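Local coordinates for glucose-6-phosphate isomerase like protein (Thermus thermophilus, PDB 1WIW) that probably interconverts glucose 6-phosphate or mannose 6-phosphate with fructose 6-phosphate, at residues 39-44 with 49-54; 110-115 with 126-131; 65-70 with 79-84. All coordinates share one frame; numbering follows the deposited sequence.

Contact 1: residues 39-44 with 49-54; sequences HAALGY and FAALLS
Gly43 and Ala51 mark the closest backbone approach of strand 39-44 and helix 49-54, with their CA atoms 5.3 Å apart. The axes of the two short segments come within 6.9 Å, and their N-to-C directions differ by 151°, so the helix turns back over the strand in a nearly antiparallel sense. Such close packing depends on small residues on both sides. The methyl of Ala51 does most of the touching: its CB sits 3.6 Å from Gly43 N, over the main chain rather than against a side chain, because Gly43 has none to place in between. Further back along the strand, Ala41 CB points at the helix and meets Ala51 CB at 4.4 Å. Together these contacts set one helix alanine against two strand positions, Ala41 and Gly43. Ser54, one turn later, also points toward the strand but turns its polar end back on its own helix. With chi1 at 73°, Ser54 OG reaches Ala51 O at 2.6 Å, tilted 29° from the carbonyl plane, and it is also bonded to Leu56 N. Two bonds therefore hold this buried hydroxyl. Ala51 also touches Leu68, and strand 39-45, helix 48-54 and strand 64-70 form a beta-alpha-beta unit, the building block of the parallel-sheet SIS fold.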
loop_
_atom_site.group_PDB
_atom_site.type_symbol
_atom_site.label_atom_id
_atom_site.label_comp_id
_atom_site.label_asym_id
_atom_site.label_seq_id
_atom_site.Cartn_x
_atom_site.Cartn_y
_atom_site.Cartn_z
ATOM N N HIS B 39 -4.668 23.480 -12.008
ATOM C CA HIS B 39 -5.129 22.870 -10.768
ATOM C C HIS B 39 -4.190 21.806 -10.213
ATOM O O HIS B 39 -3.563 21.058 -10.957
ATOM C CB HIS B 39 -6.507 22.242 -10.984
ATOM C CG HIS B 39 -7.513 23.178 -11.575
ATOM N ND1 HIS B 39 -7.910 24.338 -10.945
ATOM C CD2 HIS B 39 -8.205 23.124 -12.738
ATOM C CE1 HIS B 39 -8.805 24.958 -11.694
ATOM N NE2 HIS B 39 -9.002 24.243 -12.787
ATOM N N ALA B 40 -4.111 21.742 -8.890
ATOM C CA ALA B 40 -3.279 20.755 -8.218
ATOM C C ALA B 40 -3.985 20.333 -6.934
ATOM O O ALA B 40 -4.778 21.093 -6.374
ATOM C CB ALA B 40 -1.903 21.347 -7.904
ATOM N N ALA B 41 -3.710 19.117 -6.479
ATOM C CA ALA B 41 -4.317 18.623 -5.258
ATOM C C ALA B 41 -3.379 17.701 -4.491
ATOM O O ALA B 41 -2.661 16.888 -5.073
ATOM C CB ALA B 41 -5.619 17.900 -5.571
ATOM N N LEU B 42 -3.391 17.853 -3.174
ATOM C CA LEU B 42 -2.578 17.045 -2.278
ATOM C C LEU B 42 -3.549 16.632 -1.183
ATOM O O LEU B 42 -4.127 17.486 -0.515
ATOM C CB LEU B 42 -1.439 17.885 -1.699
ATOM C CG LEU B 42 -0.446 17.197 -0.762
ATOM C CD1 LEU B 42 0.192 16.003 -1.455
ATOM C CD2 LEU B 42 0.615 18.197 -0.348
ATOM N N GLY B 43 -3.746 15.332 -1.006
ATOM C CA GLY B 43 -4.691 14.887 -0.001
ATOM C C GLY B 43 -4.140 14.069 1.147
ATOM O O GLY B 43 -3.091 13.437 1.035
ATOM N N TYR B 44 -4.874 14.093 2.256
ATOM C CA TYR B 44 -4.519 13.362 3.464
ATOM C C TYR B 44 -5.768 12.689 4.016
ATOM O O TYR B 44 -6.879 13.204 3.858
ATOM C CB TYR B 44 -3.956 14.317 4.518
ATOM C CG TYR B 44 -2.784 15.134 4.027
ATOM C CD1 TYR B 44 -2.979 16.309 3.304
ATOM C CD2 TYR B 44 -1.477 14.712 4.259
ATOM C CE1 TYR B 44 -1.897 17.046 2.826
ATOM C CE2 TYR B 44 -0.392 15.438 3.787
ATOM C CZ TYR B 44 -0.608 16.601 3.073
ATOM O OH TYR B 44 0.472 17.316 2.608
ATOM N N PHE B 49 -7.267 9.424 -1.314
ATOM C CA PHE B 49 -7.717 8.611 -2.438
ATOM C C PHE B 49 -8.284 9.489 -3.555
ATOM O O PHE B 49 -7.964 9.301 -4.732
ATOM C CB PHE B 49 -8.772 7.611 -1.954
ATOM C CG PHE B 49 -9.187 6.600 -2.987
ATOM C CD1 PHE B 49 -8.237 5.816 -3.639
ATOM C CD2 PHE B 49 -10.532 6.408 -3.284
ATOM C CE1 PHE B 49 -8.625 4.855 -4.571
ATOM C CE2 PHE B 49 -10.933 5.452 -4.214
ATOM C CZ PHE B 49 -9.978 4.674 -4.859
ATOM N N ALA B 50 -9.118 10.453 -3.176
ATOM C CA ALA B 50 -9.746 11.357 -4.135
ATOM C C ALA B 50 -8.704 12.188 -4.879
ATOM O O ALA B 50 -8.816 12.412 -6.087
ATOM C CB ALA B 50 -10.739 12.273 -3.410
ATOM N N ALA B 51 -7.691 12.651 -4.154
ATOM C CA ALA B 51 -6.630 13.446 -4.762
ATOM C C ALA B 51 -5.947 12.623 -5.854
ATOM O O ALA B 51 -5.696 13.117 -6.952
ATOM C CB ALA B 51 -5.614 13.864 -3.704
ATOM N N LEU B 52 -5.657 11.364 -5.552
ATOM C CA LEU B 52 -5.004 10.486 -6.520
ATOM C C LEU B 52 -5.904 10.170 -7.711
ATOM O O LEU B 52 -5.449 10.170 -8.854
ATOM C CB LEU B 52 -4.551 9.188 -5.839
ATOM C CG LEU B 52 -3.242 9.264 -5.038
ATOM C CD1 LEU B 52 -2.085 9.518 -5.995
ATOM C CD2 LEU B 52 -3.308 10.367 -3.989
ATOM N N LEU B 53 -7.179 9.906 -7.440
ATOM C CA LEU B 53 -8.147 9.596 -8.492
ATOM C C LEU B 53 -8.292 10.716 -9.506
ATOM O O LEU B 53 -8.484 10.461 -10.691
ATOM C CB LEU B 53 -9.531 9.322 -7.900
ATOM C CG LEU B 53 -9.908 7.872 -7.630
ATOM C CD1 LEU B 53 -9.839 7.058 -8.922
ATOM C CD2 LEU B 53 -8.966 7.320 -6.593
ATOM N N SER B 54 -8.224 11.954 -9.029
ATOM C CA SER B 54 -8.360 13.118 -9.893
ATOM C C SER B 54 -7.251 13.163 -10.940
ATOM O O SER B 54 -7.432 13.709 -12.024
ATOM C CB SER B 54 -8.311 14.398 -9.059
ATOM O OG SER B 54 -6.987 14.646 -8.614
#

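Contact 2: residues 110-115 with 126-131; sequences APYRYL and EVLRSV
Tyr112 meets Leu128 and Val131 across a hairpin of two consecutive helices, 110-121 and 125-139, which run roughly antiparallel. The contact is made by the ends of side chains: the nearest CA atoms, of Tyr112 and Val131, are still 9.5 Å apart. Along the second helix, Val127 comes first and contributes its carbonyl. Val127 O takes the backbone N-H of Val131, and also the hydroxyl of Ser130 at 2.6 Å from OG, in the carbonyl plane and on a lone pair, with a C=O...donor angle of 134°. Leu128 follows, its CG anti to the backbone N (chi1 173°), which carries the branch across toward the tyrosine; its CD1 lies 4.4 Å from Tyr112 OH. The same leucine packs on Leu119 and Leu120, near the bend of the hairpin. The buried phenol oxygen that Leu128 approaches is not left to apolar company, since it is hydrogen-bonded to Asp132 and to Gly26 N. Ser130 takes no part in the packing on the first helix; its OG has a further partner in Asn250 ND2. Last comes Val131, which points at helix 110-121 and also touches Leu252 and Met256 of helix 251-272, so that a third helix closes this packing. Its CG1 meets the tyrosine from the side: it lies near the plane of the ring, at the edge, 4.3 Å from Tyr112 CE2.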
loop_
_atom_site.group_PDB
_atom_site.type_symbol
_atom_site.label_atom_id
_atom_site.label_comp_id
_atom_site.label_asym_id
_atom_site.label_seq_id
_atom_site.Cartn_x
_atom_site.Cartn_y
_atom_site.Cartn_z
ATOM N N ALA B 110 -16.608 9.932 2.875
ATOM C CA ALA B 110 -16.103 11.231 2.450
ATOM C C ALA B 110 -15.275 11.212 1.151
ATOM O O ALA B 110 -15.247 12.205 0.422
ATOM C CB ALA B 110 -15.296 11.873 3.578
ATOM N N PRO B 111 -14.585 10.095 0.842
ATOM C CA PRO B 111 -13.804 10.100 -0.401
ATOM C C PRO B 111 -14.631 10.511 -1.617
ATOM O O PRO B 111 -14.150 11.238 -2.486
ATOM C CB PRO B 111 -13.294 8.668 -0.490
ATOM C CG PRO B 111 -13.020 8.355 0.954
ATOM C CD PRO B 111 -14.284 8.888 1.635
ATOM N N TYR B 112 -15.874 10.046 -1.680
ATOM C CA TYR B 112 -16.742 10.414 -2.793
ATOM C C TYR B 112 -16.984 11.917 -2.801
ATOM O O TYR B 112 -16.958 12.552 -3.855
ATOM C CB TYR B 112 -18.093 9.690 -2.708
ATOM C CG TYR B 112 -19.175 10.328 -3.580
ATOM C CD1 TYR B 112 -19.987 11.348 -3.085
ATOM C CD2 TYR B 112 -19.338 9.951 -4.917
ATOM C CE1 TYR B 112 -20.938 11.987 -3.904
ATOM C CE2 TYR B 112 -20.280 10.583 -5.744
ATOM C CZ TYR B 112 -21.074 11.600 -5.229
ATOM O OH TYR B 112 -21.990 12.236 -6.041
ATOM N N ARG B 113 -17.223 12.486 -1.623
ATOM C CA ARG B 113 -17.492 13.914 -1.521
ATOM C C ARG B 113 -16.273 14.768 -1.887
ATOM O O ARG B 113 -16.418 15.823 -2.510
ATOM C CB ARG B 113 -18.023 14.239 -0.118
ATOM C CG ARG B 113 -19.288 13.435 0.216
ATOM C CD ARG B 113 -19.830 13.689 1.627
ATOM N NE ARG B 113 -20.974 12.821 1.909
ATOM C CZ ARG B 113 -20.996 11.895 2.862
ATOM N NH1 ARG B 113 -19.937 11.715 3.641
ATOM N NH2 ARG B 113 -22.069 11.127 3.022
ATOM N N TYR B 114 -15.074 14.325 -1.520
ATOM C CA TYR B 114 -13.877 15.087 -1.883
ATOM C C TYR B 114 -13.702 15.051 -3.403
ATOM O O TYR B 114 -13.431 16.078 -4.032
ATOM C CB TYR B 114 -12.613 14.504 -1.232
ATOM C CG TYR B 114 -12.386 14.897 0.215
ATOM C CD1 TYR B 114 -12.868 14.110 1.258
ATOM C CD2 TYR B 114 -11.667 16.047 0.538
ATOM C CE1 TYR B 114 -12.637 14.459 2.599
ATOM C CE2 TYR B 114 -11.428 16.408 1.865
ATOM C CZ TYR B 114 -11.914 15.612 2.891
ATOM O OH TYR B 114 -11.679 15.964 4.202
ATOM N N LEU B 115 -13.851 13.863 -3.988
ATOM C CA LEU B 115 -13.700 13.701 -5.435
ATOM C C LEU B 115 -14.711 14.543 -6.205
ATOM O O LEU B 115 -14.361 15.209 -7.182
ATOM C CB LEU B 115 -13.852 12.229 -5.835
ATOM C CG LEU B 115 -13.774 11.962 -7.349
ATOM C CD1 LEU B 115 -12.418 12.388 -7.898
ATOM C CD2 LEU B 115 -14.013 10.501 -7.615
ATOM N N GLU B 126 -18.992 16.342 -16.481
ATOM C CA GLU B 126 -19.411 15.153 -17.214
ATOM C C GLU B 126 -18.805 13.886 -16.636
ATOM O O GLU B 126 -19.462 12.852 -16.587
ATOM C CB GLU B 126 -19.058 15.274 -18.697
ATOM C CG GLU B 126 -19.908 16.292 -19.440
ATOM C CD GLU B 126 -21.385 16.195 -19.089
ATOM O OE1 GLU B 126 -21.956 15.085 -19.163
ATOM O OE2 GLU B 126 -21.978 17.235 -18.739
ATOM N N VAL B 127 -17.553 13.962 -16.201
ATOM C CA VAL B 127 -16.910 12.804 -15.600
ATOM C C VAL B 127 -17.687 12.456 -14.332
ATOM O O VAL B 127 -17.981 11.289 -14.073
ATOM C CB VAL B 127 -15.450 13.100 -15.217
ATOM C CG1 VAL B 127 -14.835 11.884 -14.547
ATOM C CG2 VAL B 127 -14.657 13.470 -16.454
ATOM N N LEU B 128 -18.009 13.479 -13.545
ATOM C CA LEU B 128 -18.766 13.284 -12.310
ATOM C C LEU B 128 -20.108 12.631 -12.618
ATOM O O LEU B 128 -20.561 11.751 -11.890
ATOM C CB LEU B 128 -18.998 14.623 -11.601
ATOM C CG LEU B 128 -19.926 14.588 -10.379
ATOM C CD1 LEU B 128 -19.322 13.696 -9.286
ATOM C CD2 LEU B 128 -20.136 16.003 -9.857
ATOM N N ARG B 129 -20.750 13.059 -13.699
ATOM C CA ARG B 129 -22.030 12.468 -14.058
ATOM C C ARG B 129 -21.903 10.963 -14.296
ATOM O O ARG B 129 -22.777 10.203 -13.894
ATOM C CB ARG B 129 -22.624 13.142 -15.304
ATOM C CG ARG B 129 -23.912 12.469 -15.779
ATOM C CD ARG B 129 -24.628 13.257 -16.871
ATOM N NE ARG B 129 -25.653 14.142 -16.326
ATOM C CZ ARG B 129 -26.748 13.724 -15.688
ATOM N NH1 ARG B 129 -26.965 12.425 -15.514
ATOM N NH2 ARG B 129 -27.624 14.605 -15.221
ATOM N N SER B 130 -20.813 10.528 -14.933
ATOM C CA SER B 130 -20.629 9.098 -15.194
ATOM C C SER B 130 -20.419 8.335 -13.877
ATOM O O SER B 130 -20.830 7.182 -13.743
ATOM C CB SER B 130 -19.439 8.861 -16.136
ATOM O OG SER B 130 -18.200 9.111 -15.494
ATOM N N VAL B 131 -19.775 8.983 -12.911
ATOM C CA VAL B 131 -19.548 8.365 -11.604
ATOM C C VAL B 131 -20.892 8.202 -10.884
ATOM O O VAL B 131 -21.221 7.127 -10.390
ATOM C CB VAL B 131 -18.622 9.236 -10.733
ATOM C CG1 VAL B 131 -18.679 8.773 -9.273
ATOM C CG2 VAL B 131 -17.197 9.161 -11.260
#

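Contact 3: residues 65-70 with 79-84; sequences LFLLEG and GMALLA
Leu67 reaches from strand 65-70 to Met80 and Ala81 of helix 79-83, and the contact across the two segments is apolar throughout. Its two methyls divide the work. Leu67 CD2 comes against the flank of the Ala81 methyl, 3.9 Å from Ala81 CB, and lies 4.1 Å from Ala81 N, so it also brushes the helix backbone. Leu67 CD1 lies 4.3 Å from Met80 CB, alongside the root of that side chain. The fork thus straddles two successive residues of the helix. A chi1 of -145°, well off a staggered value, goes with this placement of the leucine. Met80, modelled as selenomethionine, starts toward the strand but bends away after CB; its further length packs on Leu42 and Tyr44 of the neighbouring strand and on Trp59.

No backbone bond joins the two segments. In the helix, Leu83 N binds Gly79 O at 2.8 Å and Ala84 N binds Met80 O at 2.9 Å. The strand ends in two overlapping inverse gamma turns centred on Leu68 and Glu69; the second is closed by Gly70 N and Leu68 O at 3.0 Å, while the bond closing the first is weak. Leu67 itself pairs with Val92 in the sheet.

Beside the contact, Glu69 OE1 forms a salt bridge with Arg93 NE.

Leu67 faces helix 76-83, whereas Phe66 and Leu68 touch helix 110-121. Helices therefore cover both faces of strand 64-70, the three-layer alpha/beta/alpha build of an SIS domain, in which helix 76-83 links the parallel neighbours 64-70 and 90-95.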
loop_
_atom_site.group_PDB
_atom_site.type_symbol
_atom_site.label_atom_id
_atom_site.label_comp_id
_atom_site.label_asym_id
_atom_site.label_seq_id
_atom_site.Cartn_x
_atom_site.Cartn_y
_atom_site.Cartn_z
ATOM N N LEU B 65 -4.128 25.367 -5.541
ATOM C CA LEU B 65 -3.643 24.128 -4.956
ATOM C C LEU B 65 -4.699 23.699 -3.947
ATOM O O LEU B 65 -4.937 24.390 -2.957
ATOM C CB LEU B 65 -2.294 24.351 -4.262
ATOM C CG LEU B 65 -1.606 23.194 -3.522
ATOM C CD1 LEU B 65 -2.325 22.912 -2.217
ATOM C CD2 LEU B 65 -1.568 21.949 -4.401
ATOM N N PHE B 66 -5.354 22.576 -4.220
ATOM C CA PHE B 66 -6.375 22.065 -3.320
ATOM C C PHE B 66 -5.727 21.155 -2.286
ATOM O O PHE B 66 -5.170 20.109 -2.619
ATOM C CB PHE B 66 -7.437 21.297 -4.103
ATOM C CG PHE B 66 -8.271 22.167 -4.994
ATOM C CD1 PHE B 66 -9.185 23.065 -4.453
ATOM C CD2 PHE B 66 -8.134 22.100 -6.375
ATOM C CE1 PHE B 66 -9.950 23.889 -5.276
ATOM C CE2 PHE B 66 -8.894 22.921 -7.209
ATOM C CZ PHE B 66 -9.802 23.817 -6.657
ATOM N N LEU B 67 -5.795 21.575 -1.030
ATOM C CA LEU B 67 -5.217 20.818 0.074
ATOM C C LEU B 67 -6.363 20.068 0.744
ATOM O O LEU B 67 -7.125 20.655 1.502
ATOM C CB LEU B 67 -4.564 21.791 1.058
ATOM C CG LEU B 67 -3.286 21.381 1.787
ATOM C CD1 LEU B 67 -2.249 20.898 0.786
ATOM C CD2 LEU B 67 -2.755 22.579 2.575
ATOM N N LEU B 68 -6.489 18.775 0.451
ATOM C CA LEU B 68 -7.569 17.965 1.015
ATOM C C LEU B 68 -7.178 17.408 2.381
ATOM O O LEU B 68 -6.662 16.292 2.489
ATOM C CB LEU B 68 -7.921 16.826 0.046
ATOM C CG LEU B 68 -8.061 17.255 -1.421
ATOM C CD1 LEU B 68 -8.552 16.086 -2.266
ATOM C CD2 LEU B 68 -9.031 18.421 -1.528
ATOM N N GLU B 69 -7.436 18.197 3.420
ATOM C CA GLU B 69 -7.092 17.829 4.789
ATOM C C GLU B 69 -8.106 16.883 5.415
ATOM O O GLU B 69 -8.929 17.294 6.241
ATOM C CB GLU B 69 -6.964 19.093 5.637
ATOM C CG GLU B 69 -6.030 20.117 5.024
ATOM C CD GLU B 69 -5.880 21.370 5.864
ATOM O OE1 GLU B 69 -5.166 22.293 5.414
ATOM O OE2 GLU B 69 -6.469 21.434 6.964
ATOM N N GLY B 70 -8.024 15.614 5.024
ATOM C CA GLY B 70 -8.939 14.605 5.527
ATOM C C GLY B 70 -8.487 13.894 6.788
ATOM O O GLY B 70 -8.995 12.815 7.108
ATOM N N GLY B 79 2.200 22.759 6.872
ATOM C CA GLY B 79 3.513 23.006 6.310
ATOM C C GLY B 79 3.421 23.277 4.824
ATOM O O GLY B 79 3.873 24.319 4.347
HETATM N N MSE B 80 2.830 22.339 4.089
HETATM C CA MSE B 80 2.679 22.487 2.647
HETATM C C MSE B 80 1.995 23.808 2.316
HETATM O O MSE B 80 2.347 24.473 1.342
HETATM C CB MSE B 80 1.867 21.325 2.076
HETATM C CG MSE B 80 2.514 19.972 2.278
HETATM SE SE MSE B 80 4.305 19.913 1.565
HETATM C CE MSE B 80 5.278 20.282 3.191
ATOM N N ALA B 81 1.016 24.180 3.133
ATOM C CA ALA B 81 0.293 25.426 2.933
ATOM C C ALA B 81 1.292 26.574 2.995
ATOM O O ALA B 81 1.271 27.483 2.163
ATOM C CB ALA B 81 -0.763 25.593 4.010
ATOM N N LEU B 82 2.171 26.515 3.987
ATOM C CA LEU B 82 3.188 27.538 4.174
ATOM C C LEU B 82 4.115 27.559 2.958
ATOM O O LEU B 82 4.372 28.616 2.384
ATOM C CB LEU B 82 3.984 27.248 5.448
ATOM C CG LEU B 82 4.713 28.424 6.094
ATOM C CD1 LEU B 82 3.710 29.512 6.458
ATOM C CD2 LEU B 82 5.450 27.942 7.333
ATOM N N LEU B 83 4.610 26.388 2.568
ATOM C CA LEU B 83 5.486 26.281 1.403
ATOM C C LEU B 83 4.835 26.959 0.204
ATOM O O LEU B 83 5.492 27.674 -0.553
ATOM C CB LEU B 83 5.760 24.812 1.068
ATOM C CG LEU B 83 7.024 24.171 1.645
ATOM C CD1 LEU B 83 8.241 24.792 0.977
ATOM C CD2 LEU B 83 7.074 24.362 3.156
ATOM N N ALA B 84 3.537 26.726 0.038
ATOM C CA ALA B 84 2.791 27.317 -1.065
ATOM C C ALA B 84 2.557 28.798 -0.801
ATOM O O ALA B 84 2.654 29.620 -1.710
ATOM C CB ALA B 84 1.459 26.598 -1.239
#

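Along the chain contact 1 comes first, then contact 3, then contact 2, each closing before the next opens. Contacts 1 and 3 have centres 11 Å apart and share the parallel sheet, in which strands 39-45 and 64-70 are neighbours; Ala40 O probably hydrogen-bonds Phe66 N at 2.7 Å. Contact 2 lies about 12 Å from contact 1, centre to centre, and 21 Å from contact 3. Helix 110-121 ties it in: Ala50 CB packs 3.5 Å from Leu115 N, and the Tyr114 ring touches Leu68. Contacts 1 and 3 build the two sides of the N-terminal SIS domain's sheet, and contact 2, nearer the chain's centre than contact 3, connects its helical layer to helices 125-139 and 251-272.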